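Local coordinates for protein of unknown function DUF574 (Streptomyces avermitilis, PDB 3GO4) that binds S-adenosyl-L-homocysteine and probably works as an S-adenosylmethionine-dependent methyltransferase whose natural substrate is not known, at residues R107-D112 and A134-D139; A138-P143 and V180-R185; L164-I169 and S194-S199. All blocks are in the same frame, centred on the assembly; numbering follows the deposited sequence.

Interaction 1: residues R107-D112 and A134-D139; sequences RVVYVD and AYVEAD. With SAH (S-adenosyl-L-homocysteine), chain B.
Tyr110 and Tyr135 pair across two parallel strands, 107-112 and 132-137, with Tyr110 CB 3.9 Å from CD1 of Tyr135. Their backbones are joined by alternate bonds: Tyr110 N gives to Ala134 O at 2.9 Å and Tyr110 O accepts from Val136 N. The opposite face carries Val109, Val111, Ala134 and Val136, branched or small residues suited to a buried sheet; Val109 CG1 meets Val136 CG2 at 4.3 Å.

The pairing ends at Asp112, whose O takes the N-H of Ala138 at 3.0 Å. Its side chain begins with CB beside the Tyr135 hydroxyl, 3.3 Å from OH. With CG swung away from the backbone N (chi1 -150°), the carboxylate leads off the strand end to the ribose of S-adenosyl-L-homocysteine. Asp112 CG lies 3.4 Å from ribose O3'; OD1 accepts from O2' at 2.8 Å, and OD2 from O3' at 2.7 Å. Each oxygen has a second donor from the protein, Asp114 N for OD1 and Gly88 N for OD2. An acid at the end of the second strand, gripping both ribose hydroxyls, is a hallmark of Rossmann-like methyltransferases. Four donors converging on two oxygens fix the rotation of the carboxylate and suit an aspartate used purely as an acceptor.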
loop_
_atom_site.group_PDB
_atom_site.type_symbol
_atom_site.label_atom_id
_atom_site.label_comp_id
_atom_site.label_asym_id
_atom_site.label_seq_id
_atom_site.Cartn_x
_atom_site.Cartn_y
_atom_site.Cartn_z
ATOM N N ARG A 107 -15.002 -9.000 -2.035
ATOM C CA ARG A 107 -15.162 -8.267 -0.790
ATOM C C ARG A 107 -13.830 -7.629 -0.418
ATOM O O ARG A 107 -12.781 -8.238 -0.632
ATOM C CB ARG A 107 -15.569 -9.216 0.325
ATOM C CG ARG A 107 -16.866 -9.997 0.080
ATOM C CD ARG A 107 -16.910 -11.206 1.033
ATOM N NE ARG A 107 -18.177 -11.944 1.000
ATOM C CZ ARG A 107 -18.383 -13.130 1.586
ATOM N NH1 ARG A 107 -17.396 -13.753 2.250
ATOM N NH2 ARG A 107 -19.582 -13.715 1.495
ATOM N N VAL A 108 -13.880 -6.420 0.153
ATOM C CA VAL A 108 -12.674 -5.674 0.539
ATOM C C VAL A 108 -12.877 -4.901 1.829
ATOM O O VAL A 108 -13.914 -4.269 2.010
ATOM C CB VAL A 108 -12.341 -4.620 -0.564
ATOM C CG1 VAL A 108 -11.147 -3.795 -0.189
ATOM C CG2 VAL A 108 -12.108 -5.298 -1.953
ATOM N N VAL A 109 -11.900 -4.966 2.722
ATOM C CA VAL A 109 -11.903 -4.138 3.934
ATOM C C VAL A 109 -10.723 -3.208 3.765
ATOM O O VAL A 109 -9.596 -3.659 3.521
ATOM C CB VAL A 109 -11.769 -4.911 5.254
ATOM C CG1 VAL A 109 -11.513 -3.939 6.413
ATOM C CG2 VAL A 109 -12.981 -5.715 5.516
ATOM N N TYR A 110 -10.996 -1.910 3.862
ATOM C CA TYR A 110 -10.020 -0.875 3.714
ATOM C C TYR A 110 -9.722 -0.356 5.103
ATOM O O TYR A 110 -10.611 -0.298 5.949
ATOM C CB TYR A 110 -10.556 0.284 2.954
ATOM C CG TYR A 110 -10.738 0.072 1.485
ATOM C CD1 TYR A 110 -9.651 0.043 0.657
ATOM C CD2 TYR A 110 -11.989 0.035 0.930
ATOM C CE1 TYR A 110 -9.808 -0.070 -0.722
ATOM C CE2 TYR A 110 -12.154 -0.074 -0.455
ATOM C CZ TYR A 110 -11.069 -0.111 -1.249
ATOM O OH TYR A 110 -11.226 -0.173 -2.640
ATOM N N VAL A 111 -8.476 -0.002 5.325
ATOM C CA VAL A 111 -8.056 0.449 6.660
ATOM C C VAL A 111 -7.020 1.582 6.613
ATOM O O VAL A 111 -6.039 1.500 5.862
ATOM C CB VAL A 111 -7.402 -0.752 7.389
ATOM C CG1 VAL A 111 -7.077 -0.394 8.828
ATOM C CG2 VAL A 111 -8.295 -2.072 7.290
ATOM N N ASP A 112 -7.199 2.647 7.415
ATOM C CA ASP A 112 -6.213 3.713 7.428
ATOM C C ASP A 112 -6.333 4.399 8.764
ATOM O O ASP A 112 -7.367 4.264 9.428
ATOM C CB ASP A 112 -6.417 4.699 6.256
ATOM C CG ASP A 112 -5.107 5.354 5.785
ATOM O OD1 ASP A 112 -4.600 6.235 6.456
ATOM O OD2 ASP A 112 -4.576 5.008 4.695
ATOM N N ALA A 134 -15.953 -2.240 3.142
ATOM C CA ALA A 134 -16.035 -1.650 4.479
ATOM C C ALA A 134 -14.805 -0.819 4.745
ATOM O O ALA A 134 -13.750 -1.071 4.170
ATOM C CB ALA A 134 -16.111 -2.752 5.504
ATOM N N TYR A 135 -14.911 0.147 5.662
ATOM C CA TYR A 135 -13.763 0.974 5.979
ATOM C C TYR A 135 -13.654 1.000 7.480
ATOM O O TYR A 135 -14.646 1.151 8.166
ATOM C CB TYR A 135 -13.828 2.426 5.402
ATOM C CG TYR A 135 -12.686 3.288 5.944
ATOM C CD1 TYR A 135 -11.400 3.193 5.420
ATOM C CD2 TYR A 135 -12.877 4.151 7.024
ATOM C CE1 TYR A 135 -10.353 3.917 5.915
ATOM C CE2 TYR A 135 -11.799 4.903 7.519
ATOM C CZ TYR A 135 -10.540 4.744 6.979
ATOM O OH TYR A 135 -9.454 5.443 7.428
ATOM N N VAL A 136 -12.442 0.829 7.959
ATOM C CA VAL A 136 -12.156 0.859 9.380
ATOM C C VAL A 136 -11.033 1.847 9.594
ATOM O O VAL A 136 -10.008 1.758 8.921
ATOM C CB VAL A 136 -11.688 -0.561 9.891
ATOM C CG1 VAL A 136 -11.188 -0.499 11.339
ATOM C CG2 VAL A 136 -12.801 -1.584 9.752
ATOM N N GLU A 137 -11.191 2.760 10.559
ATOM C CA GLU A 137 -10.120 3.668 10.908
ATOM C C GLU A 137 -9.399 3.022 12.083
ATOM O O GLU A 137 -9.991 2.839 13.140
ATOM C CB GLU A 137 -10.655 5.031 11.308
ATOM C CG GLU A 137 -9.598 6.064 11.437
ATOM C CD GLU A 137 -10.161 7.389 11.855
ATOM O OE1 GLU A 137 -10.468 7.556 13.057
ATOM O OE2 GLU A 137 -10.288 8.263 10.993
ATOM N N ALA A 138 -8.131 2.667 11.882
ATOM C CA ALA A 138 -7.374 1.910 12.853
ATOM C C ALA A 138 -5.886 1.949 12.535
ATOM O O ALA A 138 -5.486 2.229 11.401
ATOM C CB ALA A 138 -7.862 0.458 12.868
ATOM N N ASP A 139 -5.084 1.643 13.551
ATOM C CA ASP A 139 -3.624 1.665 13.474
ATOM C C ASP A 139 -3.082 0.243 13.267
ATOM O O ASP A 139 -3.406 -0.672 14.046
ATOM C CB ASP A 139 -3.113 2.285 14.788
ATOM C CG ASP A 139 -1.607 2.532 14.804
ATOM O OD1 ASP A 139 -0.866 1.937 13.998
ATOM O OD2 ASP A 139 -1.151 3.328 15.679
HETATM N N SAH B . -1.747 1.763 -0.012
HETATM C CA SAH B . -1.990 3.034 -0.813
HETATM C CB SAH B . -1.702 4.319 -0.020
HETATM C CG SAH B . -0.230 4.481 0.383
HETATM S SD SAH B . 0.082 5.932 1.365
HETATM C C SAH B . -1.159 3.000 -2.078
HETATM O O SAH B . -1.518 3.530 -3.131
HETATM O OXT SAH B . -0.099 2.387 -2.102
HETATM C "C5'" SAH B . 0.410 5.386 3.009
HETATM C "C4'" SAH B . -0.870 5.306 3.819
HETATM O "O4'" SAH B . -0.628 4.540 5.002
HETATM C "C3'" SAH B . -1.372 6.671 4.262
HETATM O "O3'" SAH B . -2.730 6.788 3.889
HETATM C "C2'" SAH B . -1.195 6.666 5.763
HETATM O "O2'" SAH B . -2.123 7.456 6.476
HETATM C "C1'" SAH B . -1.332 5.179 6.066
HETATM N N9 SAH B . -0.730 4.770 7.331
HETATM C C8 SAH B . 0.481 5.132 7.794
HETATM N N7 SAH B . 0.731 4.567 8.993
HETATM C C5 SAH B . -0.343 3.834 9.311
HETATM C C6 SAH B . -0.721 2.974 10.437
HETATM N N6 SAH B . 0.161 2.827 11.450
HETATM N N1 SAH B . -1.933 2.377 10.408
HETATM C C2 SAH B . -2.778 2.521 9.350
HETATM N N3 SAH B . -2.499 3.303 8.283
HETATM C C4 SAH B . -1.312 3.948 8.205
#

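Interaction 2: residues A138-P143 and V180-R185; sequences ADMLDP and VGIVRR. With SAH (S-adenosyl-L-homocysteine), chain B.
Ile182 of helix 179-187 wedges against Met140 and Leu141 in the loop after strand 132-137, a loop folded as a type I beta turn from Asp139 to Asp142. An Asx turn tightens it, because Asp139 OD1 accepts from Leu141 N at 3.0 Å, met from above the carboxylate plane. The same oxygen takes the adenine amino group of S-adenosyl-L-homocysteine, N6, at 2.9 Å, while Met140 N gives a nearly straight bond to adenine N1 (3.0 Å, 167°). The loop thus reads both polar atoms of that adenine edge.

Ile182, the residue most covered, uses both branches. CG2, set opposite its own backbone N across the CA-CB bond, comes to 3.9 Å from CG of Met140, a selenomethionine here; CD1, at the end of the other branch, meets Leu141 CD1 at 3.6 Å. A beta-branched residue suits the place because it spreads carbon to two neighbours at once. Met140 is long and flexible enough to continue inward with its chain bent at chi3, its CE reaching toward Val183 CG2. Pro143 follows the N-cap residue Asp142 and crosses the aliphatic part of Arg185 obliquely, with Pro143 CG 3.8 Å from Arg185 CG.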
loop_
_atom_site.group_PDB
_atom_site.type_symbol
_atom_site.label_atom_id
_atom_site.label_comp_id
_atom_site.label_asym_id
_atom_site.label_seq_id
_atom_site.Cartn_x
_atom_site.Cartn_y
_atom_site.Cartn_z
ATOM N N ALA A 138 -8.131 2.667 11.882
ATOM C CA ALA A 138 -7.374 1.910 12.853
ATOM C C ALA A 138 -5.886 1.949 12.535
ATOM O O ALA A 138 -5.486 2.229 11.401
ATOM C CB ALA A 138 -7.862 0.458 12.868
ATOM N N ASP A 139 -5.084 1.643 13.551
ATOM C CA ASP A 139 -3.624 1.665 13.474
ATOM C C ASP A 139 -3.082 0.243 13.267
ATOM O O ASP A 139 -3.406 -0.672 14.046
ATOM C CB ASP A 139 -3.113 2.285 14.788
ATOM C CG ASP A 139 -1.607 2.532 14.804
ATOM O OD1 ASP A 139 -0.866 1.937 13.998
ATOM O OD2 ASP A 139 -1.151 3.328 15.679
HETATM N N MSE A 140 -2.257 0.034 12.226
HETATM C CA MSE A 140 -1.731 -1.320 11.957
HETATM C C MSE A 140 -0.891 -1.875 13.117
HETATM O O MSE A 140 -0.743 -3.094 13.259
HETATM C CB MSE A 140 -0.988 -1.423 10.606
HETATM C CG MSE A 140 0.512 -1.326 10.604
HETATM SE SE MSE A 140 1.228 -1.628 8.765
HETATM C CE MSE A 140 0.365 -3.232 8.274
ATOM N N LEU A 141 -0.373 -0.988 13.963
ATOM C CA LEU A 141 0.336 -1.413 15.157
ATOM C C LEU A 141 -0.620 -2.051 16.191
ATOM O O LEU A 141 -0.192 -2.488 17.244
ATOM C CB LEU A 141 1.158 -0.260 15.761
ATOM C CG LEU A 141 2.527 -0.070 15.088
ATOM C CD1 LEU A 141 2.423 0.111 13.565
ATOM C CD2 LEU A 141 3.280 1.076 15.698
ATOM N N ASP A 142 -1.909 -2.133 15.882
ATOM C CA ASP A 142 -2.869 -2.780 16.787
ATOM C C ASP A 142 -3.706 -3.730 15.968
ATOM O O ASP A 142 -4.856 -3.436 15.672
ATOM C CB ASP A 142 -3.736 -1.738 17.491
ATOM C CG ASP A 142 -4.660 -2.342 18.527
ATOM O OD1 ASP A 142 -4.708 -3.583 18.680
ATOM O OD2 ASP A 142 -5.361 -1.558 19.187
ATOM N N PRO A 143 -3.127 -4.881 15.586
ATOM C CA PRO A 143 -3.864 -5.837 14.734
ATOM C C PRO A 143 -5.227 -6.312 15.269
ATOM O O PRO A 143 -6.132 -6.619 14.468
ATOM C CB PRO A 143 -2.885 -7.005 14.599
ATOM C CG PRO A 143 -1.522 -6.395 14.846
ATOM C CD PRO A 143 -1.731 -5.308 15.826
ATOM N N VAL A 180 8.074 -6.496 10.520
ATOM C CA VAL A 180 7.910 -7.864 10.066
ATOM C C VAL A 180 6.884 -8.591 10.951
ATOM O O VAL A 180 5.996 -9.255 10.457
ATOM C CB VAL A 180 9.261 -8.622 10.031
ATOM C CG1 VAL A 180 9.044 -10.104 9.707
ATOM C CG2 VAL A 180 10.208 -7.974 9.017
ATOM N N GLY A 181 6.969 -8.403 12.259
ATOM C CA GLY A 181 6.056 -9.050 13.202
ATOM C C GLY A 181 4.622 -8.567 13.074
ATOM O O GLY A 181 3.698 -9.363 13.083
ATOM N N ILE A 182 4.454 -7.261 12.933
ATOM C CA ILE A 182 3.144 -6.662 12.746
ATOM C C ILE A 182 2.478 -7.229 11.481
ATOM O O ILE A 182 1.322 -7.631 11.503
ATOM C CB ILE A 182 3.235 -5.162 12.613
ATOM C CG1 ILE A 182 3.687 -4.555 13.946
ATOM C CG2 ILE A 182 1.861 -4.581 12.193
ATOM C CD1 ILE A 182 4.026 -3.130 13.832
ATOM N N VAL A 183 3.225 -7.271 10.394
ATOM C CA VAL A 183 2.685 -7.807 9.137
ATOM C C VAL A 183 2.299 -9.281 9.233
ATOM O O VAL A 183 1.205 -9.695 8.776
ATOM C CB VAL A 183 3.653 -7.582 7.956
ATOM C CG1 VAL A 183 3.306 -8.514 6.816
ATOM C CG2 VAL A 183 3.638 -6.114 7.490
ATOM N N ARG A 184 3.199 -10.080 9.797
ATOM C CA ARG A 184 2.963 -11.510 9.955
ATOM C C ARG A 184 1.878 -11.815 11.000
ATOM O O ARG A 184 1.255 -12.871 10.965
ATOM C CB ARG A 184 4.280 -12.225 10.240
ATOM C CG ARG A 184 5.281 -12.026 9.110
ATOM C CD ARG A 184 4.743 -12.498 7.744
ATOM N NE ARG A 184 4.616 -13.958 7.725
ATOM C CZ ARG A 184 5.518 -14.798 7.214
ATOM N NH1 ARG A 184 6.613 -14.340 6.628
ATOM N NH2 ARG A 184 5.309 -16.117 7.257
ATOM N N ARG A 185 1.652 -10.883 11.919
ATOM C CA ARG A 185 0.567 -11.032 12.866
ATOM C C ARG A 185 -0.781 -10.870 12.154
ATOM O O ARG A 185 -1.730 -11.547 12.498
ATOM C CB ARG A 185 0.715 -10.029 14.015
ATOM C CG ARG A 185 -0.436 -10.026 14.966
ATOM C CD ARG A 185 -0.595 -11.322 15.737
ATOM N NE ARG A 185 -1.787 -11.247 16.589
ATOM C CZ ARG A 185 -3.011 -11.627 16.217
ATOM N NH1 ARG A 185 -3.231 -12.155 15.002
ATOM N NH2 ARG A 185 -4.022 -11.487 17.070
HETATM N N SAH B . -1.747 1.763 -0.012
HETATM C CA SAH B . -1.990 3.034 -0.813
HETATM C CB SAH B . -1.702 4.319 -0.020
HETATM C CG SAH B . -0.230 4.481 0.383
HETATM S SD SAH B . 0.082 5.932 1.365
HETATM C C SAH B . -1.159 3.000 -2.078
HETATM O O SAH B . -1.518 3.530 -3.131
HETATM O OXT SAH B . -0.099 2.387 -2.102
HETATM C "C5'" SAH B . 0.410 5.386 3.009
HETATM C "C4'" SAH B . -0.870 5.306 3.819
HETATM O "O4'" SAH B . -0.628 4.540 5.002
HETATM C "C3'" SAH B . -1.372 6.671 4.262
HETATM O "O3'" SAH B . -2.730 6.788 3.889
HETATM C "C2'" SAH B . -1.195 6.666 5.763
HETATM O "O2'" SAH B . -2.123 7.456 6.476
HETATM C "C1'" SAH B . -1.332 5.179 6.066
HETATM N N9 SAH B . -0.730 4.770 7.331
HETATM C C8 SAH B . 0.481 5.132 7.794
HETATM N N7 SAH B . 0.731 4.567 8.993
HETATM C C5 SAH B . -0.343 3.834 9.311
HETATM C C6 SAH B . -0.721 2.974 10.437
HETATM N N6 SAH B . 0.161 2.827 11.450
HETATM N N1 SAH B . -1.933 2.377 10.408
HETATM C C2 SAH B . -2.778 2.521 9.350
HETATM N N3 SAH B . -2.499 3.303 8.283
HETATM C C4 SAH B . -1.312 3.948 8.205
#

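Interaction 3: residues L164-I169 and S194-S199. With SAH (S-adenosyl-L-homocysteine), chain B.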
loop_
_atom_site.group_PDB
_atom_site.type_symbol
_atom_site.label_atom_id
_atom_site.label_comp_id
_atom_site.label_asym_id
_atom_site.label_seq_id
_atom_site.Cartn_x
_atom_site.Cartn_y
_atom_site.Cartn_z
ATOM N N LEU A 164 -3.780 -10.013 1.795
ATOM C CA LEU A 164 -3.406 -8.936 2.727
ATOM C C LEU A 164 -2.554 -7.981 1.897
ATOM O O LEU A 164 -1.455 -8.335 1.448
ATOM C CB LEU A 164 -2.644 -9.494 3.918
ATOM C CG LEU A 164 -2.129 -8.531 5.001
ATOM C CD1 LEU A 164 -3.274 -7.685 5.604
ATOM C CD2 LEU A 164 -1.337 -9.307 6.043
ATOM N N THR A 165 -3.070 -6.790 1.646
ATOM C CA THR A 165 -2.343 -5.784 0.856
ATOM C C THR A 165 -1.792 -4.732 1.811
ATOM O O THR A 165 -2.533 -4.054 2.476
ATOM C CB THR A 165 -3.202 -5.107 -0.216
ATOM O OG1 THR A 165 -4.471 -4.715 0.328
ATOM C CG2 THR A 165 -3.435 -6.043 -1.411
ATOM N N VAL A 166 -0.484 -4.605 1.823
ATOM C CA VAL A 166 0.211 -3.688 2.703
ATOM C C VAL A 166 1.133 -2.891 1.798
ATOM O O VAL A 166 2.304 -3.170 1.663
ATOM C CB VAL A 166 0.924 -4.494 3.819
ATOM C CG1 VAL A 166 1.584 -3.537 4.857
ATOM C CG2 VAL A 166 -0.068 -5.425 4.511
ATOM N N ILE A 167 0.580 -1.858 1.185
ATOM C CA ILE A 167 1.263 -1.156 0.128
ATOM C C ILE A 167 1.660 0.252 0.456
ATOM O O ILE A 167 0.820 1.080 0.784
ATOM C CB ILE A 167 0.384 -1.182 -1.154
ATOM C CG1 ILE A 167 -0.091 -2.634 -1.396
ATOM C CG2 ILE A 167 1.125 -0.544 -2.402
ATOM C CD1 ILE A 167 -0.853 -2.908 -2.717
ATOM N N ALA A 168 2.962 0.513 0.325
ATOM C CA ALA A 168 3.523 1.850 0.498
ATOM C C ALA A 168 3.280 2.342 1.880
ATOM O O ALA A 168 2.984 3.532 2.039
ATOM C CB ALA A 168 2.910 2.840 -0.415
ATOM N N ILE A 169 3.307 1.433 2.836
ATOM C CA ILE A 169 3.099 1.837 4.245
ATOM C C ILE A 169 4.192 1.390 5.180
ATOM O O ILE A 169 4.534 2.144 6.139
ATOM C CB ILE A 169 1.713 1.369 4.773
ATOM C CG1 ILE A 169 1.578 1.645 6.292
ATOM C CG2 ILE A 169 1.550 -0.095 4.625
ATOM C CD1 ILE A 169 0.209 1.427 6.838
ATOM N N SER A 194 -4.127 -17.928 1.167
ATOM C CA SER A 194 -4.142 -16.495 1.261
ATOM C C SER A 194 -2.833 -15.963 0.615
ATOM O O SER A 194 -1.955 -16.754 0.214
ATOM C CB SER A 194 -4.218 -16.066 2.743
ATOM O OG SER A 194 -5.512 -16.285 3.266
ATOM N N TYR A 195 -2.720 -14.631 0.542
ATOM C CA TYR A 195 -1.551 -13.955 0.013
ATOM C C TYR A 195 -1.168 -12.690 0.764
ATOM O O TYR A 195 -1.984 -12.065 1.435
ATOM C CB TYR A 195 -1.820 -13.514 -1.406
ATOM C CG TYR A 195 -1.843 -14.585 -2.457
ATOM C CD1 TYR A 195 -2.953 -15.402 -2.626
ATOM C CD2 TYR A 195 -0.806 -14.697 -3.380
ATOM C CE1 TYR A 195 -2.993 -16.361 -3.636
ATOM C CE2 TYR A 195 -0.835 -15.655 -4.372
ATOM C CZ TYR A 195 -1.929 -16.485 -4.499
ATOM O OH TYR A 195 -1.961 -17.427 -5.507
ATOM N N LEU A 196 0.090 -12.315 0.606
ATOM C CA LEU A 196 0.604 -11.074 1.125
ATOM C C LEU A 196 1.207 -10.327 -0.067
ATOM O O LEU A 196 2.033 -10.894 -0.800
ATOM C CB LEU A 196 1.669 -11.375 2.154
ATOM C CG LEU A 196 2.453 -10.194 2.731
ATOM C CD1 LEU A 196 1.497 -9.176 3.383
ATOM C CD2 LEU A 196 3.486 -10.740 3.701
ATOM N N ALA A 197 0.759 -9.092 -0.286
ATOM C CA ALA A 197 1.284 -8.209 -1.354
ATOM C C ALA A 197 1.774 -6.953 -0.664
ATOM O O ALA A 197 1.036 -6.364 0.116
ATOM C CB ALA A 197 0.236 -7.871 -2.342
HETATM N N MSE A 198 3.028 -6.573 -0.926
HETATM C CA MSE A 198 3.637 -5.428 -0.310
HETATM C C MSE A 198 4.440 -4.569 -1.288
HETATM O O MSE A 198 4.928 -5.078 -2.351
HETATM C CB MSE A 198 4.608 -5.901 0.767
HETATM C CG MSE A 198 4.039 -6.860 1.738
HETATM SE SE MSE A 198 5.238 -6.897 3.282
HETATM C CE MSE A 198 5.146 -5.050 3.869
ATOM N N SER A 199 4.526 -3.276 -0.998
ATOM C CA SER A 199 5.499 -2.423 -1.720
ATOM C C SER A 199 6.409 -1.881 -0.612
ATOM O O SER A 199 5.926 -1.391 0.418
ATOM C CB SER A 199 4.883 -1.328 -2.601
ATOM O OG SER A 199 4.205 -0.357 -1.818
HETATM N N SAH B . -1.747 1.763 -0.012
HETATM C CA SAH B . -1.990 3.034 -0.813
HETATM C CB SAH B . -1.702 4.319 -0.020
HETATM C CG SAH B . -0.230 4.481 0.383
HETATM S SD SAH B . 0.082 5.932 1.365
HETATM C C SAH B . -1.159 3.000 -2.078
HETATM O O SAH B . -1.518 3.530 -3.131
HETATM O OXT SAH B . -0.099 2.387 -2.102
HETATM C "C5'" SAH B . 0.410 5.386 3.009
HETATM C "C4'" SAH B . -0.870 5.306 3.819
HETATM O "O4'" SAH B . -0.628 4.540 5.002
HETATM C "C3'" SAH B . -1.372 6.671 4.262
HETATM O "O3'" SAH B . -2.730 6.788 3.889
HETATM C "C2'" SAH B . -1.195 6.666 5.763
HETATM O "O2'" SAH B . -2.123 7.456 6.476
HETATM C "C1'" SAH B . -1.332 5.179 6.066
HETATM N N9 SAH B . -0.730 4.770 7.331
HETATM C C8 SAH B . 0.481 5.132 7.794
HETATM N N7 SAH B . 0.731 4.567 8.993
HETATM C C5 SAH B . -0.343 3.834 9.311
HETATM C C6 SAH B . -0.721 2.974 10.437
HETATM N N6 SAH B . 0.161 2.827 11.450
HETATM N N1 SAH B . -1.933 2.377 10.408
HETATM C C2 SAH B . -2.778 2.521 9.350
HETATM N N3 SAH B . -2.499 3.303 8.283
HETATM C C4 SAH B . -1.312 3.948 8.205
HETATM O O HOH W 1 4.290 -1.415 2.698
#
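Ile167 and Ser199 meet where strands 163-167 and 195-201 reach the ligand, with Ile167 CG2 3.1 Å from Ser199 OG. Ile167 O accepts the amino N of S-adenosyl-L-homocysteine at 2.8 Å. CG2 of Ile167, opposite the backbone N, also turns to the ligand carboxylate. Ala168 then takes a left-handed backbone conformation that bends the chain, and Ile169 CD1 comes down on the adenine face, 3.2 Å directly above C4. An isoleucine suits this spot: its CG1 arm is extended and its apolar end covers a flat ring. Replacing Ile169 by a glycine would remove this arm and is likely to uncover the ring around C4 and leave Met140 SE without its neighbour.

A second shell holds the bend. Ser199 OG takes a weak, bent bond from Ala168 N and also bonds Asn62 OD1, a residue that itself binds the ligand. Where the strands part, one water gives to Val166 O and Ser199 O and accepts from Ile169 N at 3.0 Å, satisfying three buried backbone groups together.

Further back the pairing is regular: Val166 N gives to Ala197 O at 2.9 Å in an almost straight bond (175°). On one face Leu164 lies alongside Leu196, with CD2 3.9 Å from CD1, and Val166 alongside selenomethionine Met198; helix 179-187 covers Leu164 through Leu186, and Leu196 and Met198 through Val183, while Met140 packs on Val166. On the other, Thr165 OG1 bonds Asp84. Strand, helix and parallel strand form the beta-alpha-beta unit of the Rossmann-like methyltransferase fold, which binds its cofactor S-adenosylmethionine at the carboxyl ends of these strands.

Each contact meets a different part of one molecule of S-adenosyl-L-homocysteine, whose site is completed by Tyr28, Asn62 and Arg63. Asp112 of interaction 1 holds the ribose; Asp139, shared by interactions 1 and 2, meets the adenine edge with Met140; interaction 3 takes the amino end and one adenine face. Their centres lie 12 to 14 Å apart. Because interactions 1 and 2 share Ala138 and Asp139, the loop that reads the base grows directly from the sheet. Interactions 2 and 3 touch, Met140 CE being 3.6 Å from Val166 CG1 and Met140 SE 3.8 Å from Ile169 CD1. Interactions 1 and 3 belong to the same sheet but stay about 6 Å apart at their nearest atoms, with strand 81-85 between them.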